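Local coordinates for putative hemin storage protein (Bordetella bronchiseptica, PDB 6AU1), which cleaves deacetylated poly-beta-1,6-N-acetylglucosamine and can disrupt bacterial biofilms, this chain being the glycoside hydrolase domain of the longer protein, at residues Y208-T213 and V231-Y236; A274-P277 and M281-L284; A286-Q291 and T297-Q302; R319-L324 and R350-L355. One frame throughout, in Å; residues are numbered along the deposited sequence.

Overall arrangement
All four contacts belong to one TIM-barrel-like domain, whose eight parallel strands form a closed ring with helices outside, and they follow one another along the chain. Interaction 1 joins helix 195-223 to strand 230-235. Interactions 2 and 3 lie on the same helix, 277-290, with centres 12 Å apart; the first is at its N-terminal end, the second where its other end covers strand 297-305. Interaction 4 pairs helices 314-326 and 346-353, about 15 Å between centres from interaction 3, and L301 packs on M321 between them. N234 and E300 touch between interactions 1 and 3 within the shared sheet, so the contacts trace much of the second half of the barrel.

Interaction 1. Residues Y208-T213 and V231-Y236. With EDO (1,2-ethanediol), chain G.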
loop_
_atom_site.group_PDB
_atom_site.type_symbol
_atom_site.label_atom_id
_atom_site.label_comp_id
_atom_site.label_asym_id
_atom_site.label_seq_id
_atom_site.Cartn_x
_atom_site.Cartn_y
_atom_site.Cartn_z
ATOM N N TYR A 208 2.419 -5.046 15.984
ATOM C CA TYR A 208 1.705 -6.267 15.616
ATOM C C TYR A 208 1.467 -6.336 14.102
ATOM O O TYR A 208 1.707 -7.379 13.473
ATOM C CB TYR A 208 0.371 -6.376 16.361
ATOM C CG TYR A 208 -0.292 -7.725 16.194
ATOM C CD1 TYR A 208 -0.000 -8.774 17.056
ATOM C CD2 TYR A 208 -1.198 -7.955 15.158
ATOM C CE1 TYR A 208 -0.598 -10.005 16.909
ATOM C CE2 TYR A 208 -1.795 -9.183 14.998
ATOM C CZ TYR A 208 -1.494 -10.207 15.873
ATOM O OH TYR A 208 -2.089 -11.443 15.727
ATOM N N LEU A 209 0.983 -5.239 13.519
ATOM C CA LEU A 209 0.762 -5.203 12.066
ATOM C C LEU A 209 2.071 -5.369 11.312
ATOM O O LEU A 209 2.126 -6.077 10.298
ATOM C CB LEU A 209 0.078 -3.899 11.639
ATOM C CG LEU A 209 -1.374 -3.737 12.091
ATOM C CD1 LEU A 209 -1.910 -2.353 11.668
ATOM C CD2 LEU A 209 -2.248 -4.867 11.525
ATOM N N ILE A 210 3.133 -4.722 11.794
ATOM C CA ILE A 210 4.428 -4.874 11.134
ATOM C C ILE A 210 4.897 -6.329 11.184
ATOM O O ILE A 210 5.346 -6.879 10.170
ATOM C CB ILE A 210 5.492 -3.969 11.759
ATOM C CG1 ILE A 210 5.176 -2.497 11.449
ATOM C CG2 ILE A 210 6.884 -4.347 11.251
ATOM C CD1 ILE A 210 6.048 -1.477 12.233
ATOM N N ASP A 211 4.785 -6.948 12.358
ATOM C CA ASP A 211 5.205 -8.336 12.521
ATOM C C ASP A 211 4.401 -9.239 11.597
ATOM O O ASP A 211 4.947 -10.191 11.024
ATOM C CB ASP A 211 5.060 -8.788 13.975
ATOM C CG ASP A 211 6.132 -8.204 14.869
ATOM O OD1 ASP A 211 7.133 -7.680 14.327
ATOM O OD2 ASP A 211 5.977 -8.272 16.109
ATOM N N PHE A 212 3.113 -8.935 11.444
ATOM C CA PHE A 212 2.264 -9.715 10.546
ATOM C C PHE A 212 2.780 -9.600 9.118
ATOM O O PHE A 212 2.879 -10.615 8.407
ATOM C CB PHE A 212 0.802 -9.257 10.624
ATOM C CG PHE A 212 -0.128 -10.051 9.749
ATOM C CD1 PHE A 212 -0.167 -11.437 9.830
ATOM C CD2 PHE A 212 -0.962 -9.410 8.845
ATOM C CE1 PHE A 212 -1.034 -12.170 9.022
ATOM C CE2 PHE A 212 -1.834 -10.129 8.033
ATOM C CZ PHE A 212 -1.872 -11.511 8.123
ATOM N N THR A 213 3.130 -8.384 8.693
ATOM C CA THR A 213 3.668 -8.241 7.335
ATOM C C THR A 213 5.018 -8.938 7.201
ATOM O O THR A 213 5.361 -9.393 6.121
ATOM C CB THR A 213 3.811 -6.769 6.882
ATOM O OG1 THR A 213 4.776 -6.084 7.691
ATOM C CG2 THR A 213 2.445 -6.053 6.914
ATOM N N VAL A 231 10.776 -5.453 0.457
ATOM C CA VAL A 231 9.429 -5.058 0.870
ATOM C C VAL A 231 9.280 -3.558 1.105
ATOM O O VAL A 231 10.174 -2.890 1.636
ATOM C CB VAL A 231 8.967 -5.811 2.159
ATOM C CG1 VAL A 231 8.871 -7.320 1.887
ATOM C CG2 VAL A 231 9.894 -5.517 3.346
ATOM N N ALA A 232 8.131 -3.037 0.692
ATOM C CA ALA A 232 7.748 -1.657 0.962
ATOM C C ALA A 232 6.362 -1.656 1.579
ATOM O O ALA A 232 5.611 -2.625 1.420
ATOM C CB ALA A 232 7.766 -0.821 -0.318
ATOM N N ARG A 233 6.017 -0.588 2.283
ATOM C CA ARG A 233 4.648 -0.461 2.791
ATOM C C ARG A 233 4.174 0.979 2.645
ATOM O O ARG A 233 4.941 1.907 2.879
ATOM C CB ARG A 233 4.564 -0.915 4.254
ATOM C CG ARG A 233 3.127 -0.827 4.849
ATOM C CD ARG A 233 3.022 -1.563 6.187
ATOM N NE ARG A 233 1.793 -1.203 6.900
ATOM C CZ ARG A 233 1.607 -1.394 8.203
ATOM N NH1 ARG A 233 2.557 -1.977 8.938
ATOM N NH2 ARG A 233 0.477 -0.983 8.776
ATOM N N ASN A 234 2.917 1.160 2.241
ATOM C CA ASN A 234 2.313 2.491 2.190
ATOM C C ASN A 234 2.139 3.085 3.581
ATOM O O ASN A 234 1.615 2.426 4.494
ATOM C CB ASN A 234 0.934 2.457 1.514
ATOM C CG ASN A 234 1.009 2.296 0.014
ATOM O OD1 ASN A 234 0.282 1.491 -0.550
ATOM N ND2 ASN A 234 1.851 3.094 -0.646
ATOM N N LEU A 235 2.554 4.339 3.721
ATOM C CA LEU A 235 2.429 5.083 4.971
ATOM C C LEU A 235 1.648 6.364 4.703
ATOM O O LEU A 235 1.966 7.109 3.766
ATOM C CB LEU A 235 3.820 5.417 5.538
ATOM C CG LEU A 235 3.902 6.332 6.765
ATOM C CD1 LEU A 235 3.179 5.710 7.966
ATOM C CD2 LEU A 235 5.358 6.601 7.100
ATOM N N TYR A 236 0.631 6.610 5.519
ATOM C CA TYR A 236 -0.120 7.861 5.441
ATOM C C TYR A 236 0.703 9.046 5.955
ATOM O O TYR A 236 1.560 8.889 6.820
ATOM C CB TYR A 236 -1.408 7.747 6.248
ATOM C CG TYR A 236 -2.530 7.046 5.525
ATOM C CD1 TYR A 236 -3.320 7.732 4.604
ATOM C CD2 TYR A 236 -2.811 5.704 5.762
ATOM C CE1 TYR A 236 -4.358 7.096 3.936
ATOM C CE2 TYR A 236 -3.855 5.061 5.099
ATOM C CZ TYR A 236 -4.617 5.763 4.191
ATOM O OH TYR A 236 -5.652 5.136 3.531
HETATM C C1 EDO G . -7.795 2.626 2.622
HETATM O O1 EDO G . -7.091 1.450 2.181
HETATM C C2 EDO G . -7.795 2.691 4.147
HETATM O O2 EDO G . -6.472 2.976 4.617
#
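R233 of strand 230-235 reaches L209 and I210 on helix 195-223, and this one side chain carries nearly all of the contact. The strand enters at V231, whose backbone N is bonded to D261 and whose side chain lies beside F159. A232 follows, its side chain turned from the helix and packed on L158 and F262. At R233, CG is anti to the backbone N (chi1 -179°) and the chain stays extended to NE, which carries the guanidinium across to the helix. Its NH1 comes within 3.7 Å of I210 CG1, which sits at the edge of the guanidinium near its plane. NH2 lies 4.0 Å from L209 CD1, which approaches obliquely. Both aliphatic side chains cross the arginine at about a right angle. Helix 195-223 and the strand it leads into form the second half of a beta-alpha-beta crossover that starts from strand 156-159, one of the repeated steps of a TIM barrel. The charged end of R233 is buried there but not without partners: NH2 is bonded to A163 O, and NH1 to the hydroxyl of Y260. That hydroxyl is also bonded to T213 OG1, which in addition donates to I210 O, one turn back, at 2.7 Å. N234 turns to the other side of the strand, where ND2 makes weak bonds to E300 and to A264 O. L235 packs on V263 and L265. Just beyond, Y236 OH donates to O2 of a 1,2-ethanediol at 2.6 Å, that oxygen lying at the ring's edge; the diol, probably from the crystallisation liquor, is also bonded to D161.

Interaction 2. Residues A274-P277 and M281-L284; sequences AARP and MRQL. With SO4 (sulfate ion), chain F; SO4 (sulfate ion), chain E.
R276 sends CG away from its carbonyl carbon (chi1 -60°), R282 sends CG away from its backbone N (chi1 -161°), and both chains then bend at chi3, which brings R276 NH1 to 4.5 Å from R282 NH2. The two like charges probably lie this close because each guanidinium holds a sulfate. R276 NE gives a nearly straight bond to O1 of the chain F sulfate at 3.0 Å, with that oxygen in the guanidinium plane at its edge; a second bond from NE, to O3, is weak. R282 grips the chain E sulfate with two donors, NE to O3 at 2.8 Å and NH2 to O1 at 3.0 Å, and the sulfur lies in the guanidinium plane, at its edge. Q283 NE2 adds a weak bond to O4 of the same ion. The backbone link is an i to i+4 helical bond of the first turn, M281 N to P277 O at 3.1 Å (157°), and M281 CB lies 3.6 Å from that oxygen. The M281 side chain folds inward onto P269 and helix 314-326. R276 is the N-cap residue and P277 opens helix 277-290, while the backbone N atoms of E278 and Q279 also donate to the chain F sulfate. An anion held by the first backbone N-H groups of a helix, where the helix dipole would probably assist, is characteristic of a helix N-terminus.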
loop_
_atom_site.group_PDB
_atom_site.type_symbol
_atom_site.label_atom_id
_atom_site.label_comp_id
_atom_site.label_asym_id
_atom_site.label_seq_id
_atom_site.Cartn_x
_atom_site.Cartn_y
_atom_site.Cartn_z
ATOM N N ALA A 274 -4.702 19.760 1.605
ATOM C CA ALA A 274 -3.753 20.770 2.060
ATOM C C ALA A 274 -4.048 22.141 1.462
ATOM O O ALA A 274 -4.209 22.276 0.249
ATOM C CB ALA A 274 -2.326 20.344 1.719
ATOM N N ALA A 275 -4.111 23.153 2.322
ATOM C CA ALA A 275 -4.361 24.523 1.890
ATOM C C ALA A 275 -3.151 25.121 1.170
ATOM O O ALA A 275 -3.305 25.908 0.237
ATOM C CB ALA A 275 -4.747 25.392 3.085
ATOM N N ARG A 276 -1.952 24.745 1.610
ATOM C CA ARG A 276 -0.717 25.254 1.021
ATOM C C ARG A 276 0.186 24.081 0.622
ATOM O O ARG A 276 1.083 23.693 1.374
ATOM C CB ARG A 276 0.011 26.183 1.998
ATOM C CG ARG A 276 -0.792 27.411 2.430
ATOM C CD ARG A 276 0.092 28.387 3.194
ATOM N NE ARG A 276 1.311 28.692 2.447
ATOM C CZ ARG A 276 2.399 29.248 2.971
ATOM N NH1 ARG A 276 3.457 29.480 2.206
ATOM N NH2 ARG A 276 2.432 29.568 4.257
ATOM N N PRO A 277 -0.062 23.509 -0.564
ATOM C CA PRO A 277 0.599 22.268 -0.987
ATOM C C PRO A 277 2.133 22.335 -1.024
ATOM O O PRO A 277 2.771 21.311 -0.777
ATOM C CB PRO A 277 0.033 22.034 -2.395
ATOM C CG PRO A 277 -1.280 22.745 -2.390
ATOM C CD PRO A 277 -1.064 23.962 -1.543
ATOM N N MET A 281 4.429 19.980 1.453
ATOM C CA MET A 281 5.463 19.053 1.014
ATOM C C MET A 281 6.800 19.364 1.692
ATOM O O MET A 281 7.556 18.457 2.053
ATOM C CB MET A 281 5.611 19.103 -0.508
ATOM C CG MET A 281 6.467 17.976 -1.064
ATOM S SD MET A 281 5.568 16.405 -1.031
ATOM C CE MET A 281 4.268 16.731 -2.221
ATOM N N ARG A 282 7.094 20.649 1.862
ATOM C CA ARG A 282 8.297 21.066 2.572
ATOM C C ARG A 282 8.298 20.517 4.006
ATOM O O ARG A 282 9.294 19.956 4.467
ATOM C CB ARG A 282 8.402 22.596 2.558
ATOM C CG ARG A 282 9.773 23.144 2.838
ATOM C CD ARG A 282 9.931 24.559 2.260
ATOM N NE ARG A 282 8.851 25.470 2.647
ATOM C CZ ARG A 282 7.969 25.998 1.799
ATOM N NH1 ARG A 282 8.027 25.709 0.506
ATOM N NH2 ARG A 282 7.028 26.821 2.244
ATOM N N GLN A 283 7.169 20.652 4.700
ATOM C CA GLN A 283 7.054 20.139 6.063
ATOM C C GLN A 283 7.137 18.614 6.119
ATOM O O GLN A 283 7.715 18.059 7.058
ATOM C CB GLN A 283 5.747 20.613 6.706
ATOM C CG GLN A 283 5.747 22.091 7.024
ATOM C CD GLN A 283 4.384 22.599 7.450
ATOM O OE1 GLN A 283 3.384 21.889 7.346
ATOM N NE2 GLN A 283 4.334 23.839 7.920
ATOM N N LEU A 284 6.556 17.938 5.129
ATOM C CA LEU A 284 6.607 16.477 5.101
ATOM C C LEU A 284 8.051 15.995 4.956
ATOM O O LEU A 284 8.493 15.110 5.687
ATOM C CB LEU A 284 5.743 15.914 3.967
ATOM C CG LEU A 284 5.585 14.384 3.954
ATOM C CD1 LEU A 284 4.688 13.920 5.091
ATOM C CD2 LEU A 284 5.036 13.932 2.617
HETATM S S SO4 F . 2.079 27.242 -0.914
HETATM O O1 SO4 F . 0.971 28.082 -0.469
HETATM O O2 SO4 F . 3.042 28.060 -1.648
HETATM O O3 SO4 F . 2.744 26.660 0.246
HETATM O O4 SO4 F . 1.559 26.188 -1.783
HETATM S S SO4 E . 7.809 26.442 6.129
HETATM O O1 SO4 E . 7.030 27.252 5.196
HETATM O O2 SO4 E . 8.779 27.289 6.815
HETATM O O3 SO4 E . 8.520 25.400 5.394
HETATM O O4 SO4 E . 6.923 25.822 7.111
#

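Interaction 3. Residues A286-Q291 and T297-Q302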
loop_
_atom_site.group_PDB
_atom_site.type_symbol
_atom_site.label_atom_id
_atom_site.label_comp_id
_atom_site.label_asym_id
_atom_site.label_seq_id
_atom_site.Cartn_x
_atom_site.Cartn_y
_atom_site.Cartn_z
ATOM N N ALA A 286 10.796 17.654 5.706
ATOM C CA ALA A 286 11.516 18.010 6.927
ATOM C C ALA A 286 11.272 16.975 8.017
ATOM O O ALA A 286 12.190 16.608 8.754
ATOM C CB ALA A 286 11.105 19.390 7.410
ATOM N N ALA A 287 10.028 16.511 8.117
ATOM C CA ALA A 287 9.671 15.512 9.121
ATOM C C ALA A 287 10.409 14.205 8.876
ATOM O O ALA A 287 10.916 13.585 9.811
ATOM C CB ALA A 287 8.158 15.275 9.136
ATOM N N VAL A 288 10.458 13.785 7.613
ATOM C CA VAL A 288 11.159 12.561 7.246
ATOM C C VAL A 288 12.659 12.703 7.517
ATOM O O VAL A 288 13.289 11.796 8.067
ATOM C CB VAL A 288 10.915 12.201 5.767
ATOM C CG1 VAL A 288 11.754 11.004 5.363
ATOM C CG2 VAL A 288 9.437 11.908 5.554
ATOM N N ALA A 289 13.221 13.847 7.143
ATOM C CA ALA A 289 14.638 14.122 7.392
ATOM C C ALA A 289 14.968 14.058 8.883
ATOM O O ALA A 289 16.022 13.557 9.280
ATOM C CB ALA A 289 15.020 15.481 6.829
ATOM N N ARG A 290 14.050 14.563 9.700
ATOM C CA ARG A 290 14.227 14.609 11.147
ATOM C C ARG A 290 14.371 13.195 11.712
ATOM O O ARG A 290 15.070 12.980 12.700
ATOM C CB ARG A 290 13.049 15.350 11.780
ATOM C CG ARG A 290 13.182 15.708 13.239
ATOM C CD ARG A 290 12.171 16.797 13.595
ATOM N NE ARG A 290 12.453 18.059 12.907
ATOM C CZ ARG A 290 11.723 18.573 11.916
ATOM N NH1 ARG A 290 10.635 17.947 11.476
ATOM N NH2 ARG A 290 12.082 19.729 11.370
ATOM N N GLN A 291 13.725 12.233 11.057
ATOM C CA GLN A 291 13.830 10.822 11.424
ATOM C C GLN A 291 14.949 10.117 10.652
ATOM O O GLN A 291 15.063 8.891 10.706
ATOM C CB GLN A 291 12.499 10.099 11.167
ATOM C CG GLN A 291 11.310 10.710 11.887
ATOM C CD GLN A 291 11.474 10.691 13.389
ATOM O OE1 GLN A 291 11.855 9.674 13.970
ATOM N NE2 GLN A 291 11.195 11.820 14.031
ATOM N N THR A 297 12.853 6.476 2.293
ATOM C CA THR A 297 11.470 6.914 2.107
ATOM C C THR A 297 11.244 7.313 0.660
ATOM O O THR A 297 11.963 8.146 0.116
ATOM C CB THR A 297 11.113 8.086 3.036
ATOM O OG1 THR A 297 11.304 7.671 4.387
ATOM C CG2 THR A 297 9.651 8.517 2.845
ATOM N N ILE A 298 10.253 6.689 0.041
ATOM C CA ILE A 298 9.834 7.042 -1.301
ATOM C C ILE A 298 8.636 7.969 -1.194
ATOM O O ILE A 298 7.614 7.604 -0.612
ATOM C CB ILE A 298 9.483 5.796 -2.118
ATOM C CG1 ILE A 298 10.707 4.882 -2.201
ATOM C CG2 ILE A 298 8.976 6.172 -3.508
ATOM C CD1 ILE A 298 10.429 3.537 -2.829
ATOM N N PHE A 299 8.780 9.183 -1.710
ATOM C CA PHE A 299 7.681 10.132 -1.681
ATOM C C PHE A 299 6.781 9.842 -2.868
ATOM O O PHE A 299 7.092 10.200 -4.004
ATOM C CB PHE A 299 8.202 11.574 -1.695
ATOM C CG PHE A 299 8.944 11.946 -0.440
ATOM C CD1 PHE A 299 10.280 11.586 -0.278
ATOM C CD2 PHE A 299 8.305 12.624 0.581
ATOM C CE1 PHE A 299 10.955 11.901 0.885
ATOM C CE2 PHE A 299 8.982 12.965 1.752
ATOM C CZ PHE A 299 10.305 12.599 1.907
ATOM N N GLU A 300 5.676 9.158 -2.593
ATOM C CA GLU A 300 4.767 8.749 -3.655
ATOM C C GLU A 300 3.730 9.839 -3.908
ATOM O O GLU A 300 2.871 10.108 -3.069
ATOM C CB GLU A 300 4.091 7.428 -3.302
ATOM C CG GLU A 300 3.270 6.870 -4.437
ATOM C CD GLU A 300 2.897 5.419 -4.232
ATOM O OE1 GLU A 300 3.015 4.905 -3.097
ATOM O OE2 GLU A 300 2.478 4.793 -5.223
ATOM N N LEU A 301 3.829 10.462 -5.078
ATOM C CA LEU A 301 2.999 11.612 -5.431
ATOM C C LEU A 301 1.737 11.159 -6.138
ATOM O O LEU A 301 1.684 10.035 -6.638
ATOM C CB LEU A 301 3.783 12.559 -6.343
ATOM C CG LEU A 301 5.120 13.026 -5.779
ATOM C CD1 LEU A 301 5.951 13.651 -6.878
ATOM C CD2 LEU A 301 4.863 14.043 -4.665
ATOM N N GLN A 302 0.722 12.016 -6.193
ATOM C CA GLN A 302 -0.476 11.638 -6.934
ATOM C C GLN A 302 -0.490 12.283 -8.314
ATOM O O GLN A 302 -0.186 13.467 -8.462
ATOM C CB GLN A 302 -1.748 12.000 -6.159
ATOM C CG GLN A 302 -1.992 13.480 -5.938
ATOM C CD GLN A 302 -3.183 13.729 -5.014
ATOM O OE1 GLN A 302 -3.014 14.192 -3.889
ATOM N NE2 GLN A 302 -4.396 13.417 -5.487
#
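A helix-on-strand packing step of the barrel brings V288, near the end of helix 277-290, over T297 and F299 of strand 297-305. V288 is the helix residue that makes the contact, and its two methyl groups divide the work. CG1, placed anti to the backbone N (chi1 175°), meets T297 tip to tip, 3.5 Å from OG1 and 3.8 Å from CB. The approach to OG1 is plain van der Waals contact, for this hydroxyl has its hydrogen-bond partner in G293 O, in the loop between helix and strand. CG2 turns to the phenyl group instead, 3.8 Å from F299 CZ and 4.0 Å from F299 CE2. It comes in obliquely at the far end of the ring, the valine and phenylalanine side chains reaching from opposite directions. With strand 262-266 before the helix and strand 297-305 after it, the two segments make the return half of a beta-alpha-beta crossover in a TIM barrel. The link is short: Q291 is the first residue to leave helical geometry, and T297 begins the strand six residues later. T297 starts toward the helix, while F299 reaches it with the end of its ring, and T297 CG2 lies 4.1 Å above one face of the F299 ring, offset toward its rim. L265 of the neighbouring parallel strand touches V288, T297 and F299 alike, while L253 and L294 also pack on V288. Farther along the same side as F299, L301 packs on helix 314-326.

Interaction 4. Residues R319-L324 and R350-L355; sequences RQMVQL and RDVMSL
No ring or other flat group takes part where M321 and V322 meet V352 and M353; methyls and thioethers do all the touching, and the side chains of Y332 and Y334, from strand 332-335, pack against M321. M321 points from helix 314-326 toward helix 346-353 with its chain fully extended beyond CG (chi2 175°), which carries the sulfur to the neighbouring helix. M321 SD then rests 3.6 Å from V352 CG2, the methyl that stands between the backbone N and the carbonyl carbon of its own residue. The terminal M321 CE goes on to M353 SD at 3.7 Å, and the two sulfurs are 4.1 Å apart. M353, unlike M321, is curled, bent at both chi2 and chi3, so its sulfur is presented to M321 and the chain crosses it at a slant. The next residue, V322, lies at the exposed border, where its CG2 approaches V352 CG1 at a looser 4.2 Å. The backbones come closest at M321 and V352, with CA atoms 7.0 Å apart. Helix 346-353 is kinked here, the N atoms of D351 and V352 lacking bonds to the turn before, and V352 O is bonded to Y332 OH. Salt bridges D351 to R318 and R350 to D38 tie the same turn to the helices on its flanks. M321 also packs on L301, and M353 reaches R8 and V10 of strand 8-12. Helix 314-326 leads into strand 332-335, which pairs with strand 8-12 to close the ring, and helix 346-353 follows; such packing of neighbouring helices is characteristic of a TIM barrel's outer layer.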
loop_
_atom_site.group_PDB
_atom_site.type_symbol
_atom_site.label_atom_id
_atom_site.label_comp_id
_atom_site.label_asym_id
_atom_site.label_seq_id
_atom_site.Cartn_x
_atom_site.Cartn_y
_atom_site.Cartn_z
ATOM N N ARG A 319 6.732 19.690 -10.967
ATOM C CA ARG A 319 7.182 20.711 -10.018
ATOM C C ARG A 319 7.346 20.103 -8.629
ATOM O O ARG A 319 8.250 20.494 -7.884
ATOM C CB ARG A 319 6.212 21.890 -9.948
ATOM C CG ARG A 319 6.292 22.865 -11.109
ATOM C CD ARG A 319 5.299 23.999 -10.906
ATOM N NE ARG A 319 4.980 24.692 -12.151
ATOM C CZ ARG A 319 3.813 25.280 -12.398
ATOM N NH1 ARG A 319 2.845 25.251 -11.488
ATOM N NH2 ARG A 319 3.609 25.888 -13.558
ATOM N N GLN A 320 6.476 19.152 -8.282
ATOM C CA GLN A 320 6.606 18.476 -6.993
ATOM C C GLN A 320 7.893 17.649 -6.960
ATOM O O GLN A 320 8.618 17.651 -5.960
ATOM C CB GLN A 320 5.386 17.591 -6.698
ATOM C CG GLN A 320 4.145 18.397 -6.375
ATOM C CD GLN A 320 2.971 17.513 -6.004
ATOM O OE1 GLN A 320 2.863 16.382 -6.478
ATOM N NE2 GLN A 320 2.099 18.018 -5.143
ATOM N N MET A 321 8.196 16.974 -8.064
ATOM C CA MET A 321 9.424 16.188 -8.131
ATOM C C MET A 321 10.660 17.082 -8.054
ATOM O O MET A 321 11.616 16.750 -7.357
ATOM C CB MET A 321 9.449 15.339 -9.401
ATOM C CG MET A 321 8.405 14.221 -9.371
ATOM S SD MET A 321 8.345 13.335 -10.929
ATOM C CE MET A 321 7.041 12.154 -10.575
ATOM N N VAL A 322 10.637 18.224 -8.739
ATOM C CA VAL A 322 11.775 19.137 -8.679
ATOM C C VAL A 322 11.922 19.672 -7.255
ATOM O O VAL A 322 13.041 19.810 -6.747
ATOM C CB VAL A 322 11.632 20.305 -9.696
ATOM C CG1 VAL A 322 12.694 21.406 -9.455
ATOM C CG2 VAL A 322 11.730 19.763 -11.123
ATOM N N GLN A 323 10.795 19.937 -6.595
ATOM C CA GLN A 323 10.847 20.447 -5.230
ATOM C C GLN A 323 11.495 19.414 -4.309
ATOM O O GLN A 323 12.349 19.767 -3.481
ATOM C CB GLN A 323 9.447 20.818 -4.711
ATOM C CG GLN A 323 9.459 21.312 -3.263
ATOM C CD GLN A 323 8.063 21.451 -2.657
ATOM O OE1 GLN A 323 7.102 20.847 -3.132
ATOM N NE2 GLN A 323 7.953 22.263 -1.608
ATOM N N LEU A 324 11.072 18.157 -4.442
ATOM C CA LEU A 324 11.668 17.052 -3.684
ATOM C C LEU A 324 13.175 16.982 -3.917
ATOM O O LEU A 324 13.954 16.914 -2.964
ATOM C CB LEU A 324 11.025 15.712 -4.054
ATOM C CG LEU A 324 9.564 15.493 -3.653
ATOM C CD1 LEU A 324 9.038 14.172 -4.224
ATOM C CD2 LEU A 324 9.382 15.555 -2.133
ATOM N N ARG A 350 10.090 12.346 -18.214
ATOM C CA ARG A 350 11.239 11.478 -18.441
ATOM C C ARG A 350 12.489 11.944 -17.695
ATOM O O ARG A 350 13.160 11.137 -17.043
ATOM C CB ARG A 350 11.542 11.370 -19.938
ATOM C CG ARG A 350 12.521 10.264 -20.282
ATOM C CD ARG A 350 12.727 10.139 -21.786
ATOM N NE ARG A 350 11.461 10.033 -22.508
ATOM C CZ ARG A 350 11.002 10.950 -23.356
ATOM N NH1 ARG A 350 9.839 10.768 -23.969
ATOM N NH2 ARG A 350 11.708 12.049 -23.598
ATOM N N ASP A 351 12.799 13.238 -17.756
ATOM C CA ASP A 351 14.076 13.683 -17.212
ATOM C C ASP A 351 14.125 13.584 -15.686
ATOM O O ASP A 351 15.197 13.361 -15.124
ATOM C CB ASP A 351 14.432 15.112 -17.675
ATOM C CG ASP A 351 13.361 16.149 -17.352
ATOM O OD1 ASP A 351 12.352 15.834 -16.686
ATOM O OD2 ASP A 351 13.554 17.315 -17.780
ATOM N N VAL A 352 12.988 13.728 -15.014
ATOM C CA VAL A 352 13.007 13.626 -13.557
ATOM C C VAL A 352 12.711 12.208 -13.051
ATOM O O VAL A 352 12.952 11.905 -11.886
ATOM C CB VAL A 352 12.019 14.610 -12.892
ATOM C CG1 VAL A 352 12.567 16.030 -12.968
ATOM C CG2 VAL A 352 10.632 14.511 -13.518
ATOM N N MET A 353 12.211 11.332 -13.917
ATOM C CA MET A 353 11.940 9.968 -13.478
ATOM C C MET A 353 13.103 9.063 -13.848
ATOM O O MET A 353 13.166 7.915 -13.411
ATOM C CB MET A 353 10.623 9.449 -14.062
ATOM C CG MET A 353 9.378 9.968 -13.348
ATOM S SD MET A 353 9.219 9.361 -11.645
ATOM C CE MET A 353 8.926 7.609 -11.932
ATOM N N SER A 354 14.034 9.601 -14.634
ATOM C CA SER A 354 15.252 8.886 -15.016
ATOM C C SER A 354 16.118 8.556 -13.805
ATOM O O SER A 354 16.227 9.355 -12.869
ATOM C CB SER A 354 16.061 9.710 -16.024
ATOM O OG SER A 354 17.340 9.136 -16.247
ATOM N N LEU A 355 16.735 7.377 -13.831
ATOM C CA LEU A 355 17.571 6.921 -12.719
ATOM C C LEU A 355 18.957 7.566 -12.733
ATOM O O LEU A 355 19.800 7.261 -11.887
ATOM C CB LEU A 355 17.700 5.393 -12.744
ATOM C CG LEU A 355 16.421 4.614 -12.411
ATOM C CD1 LEU A 355 16.636 3.109 -12.555
ATOM C CD2 LEU A 355 15.935 4.962 -11.013
#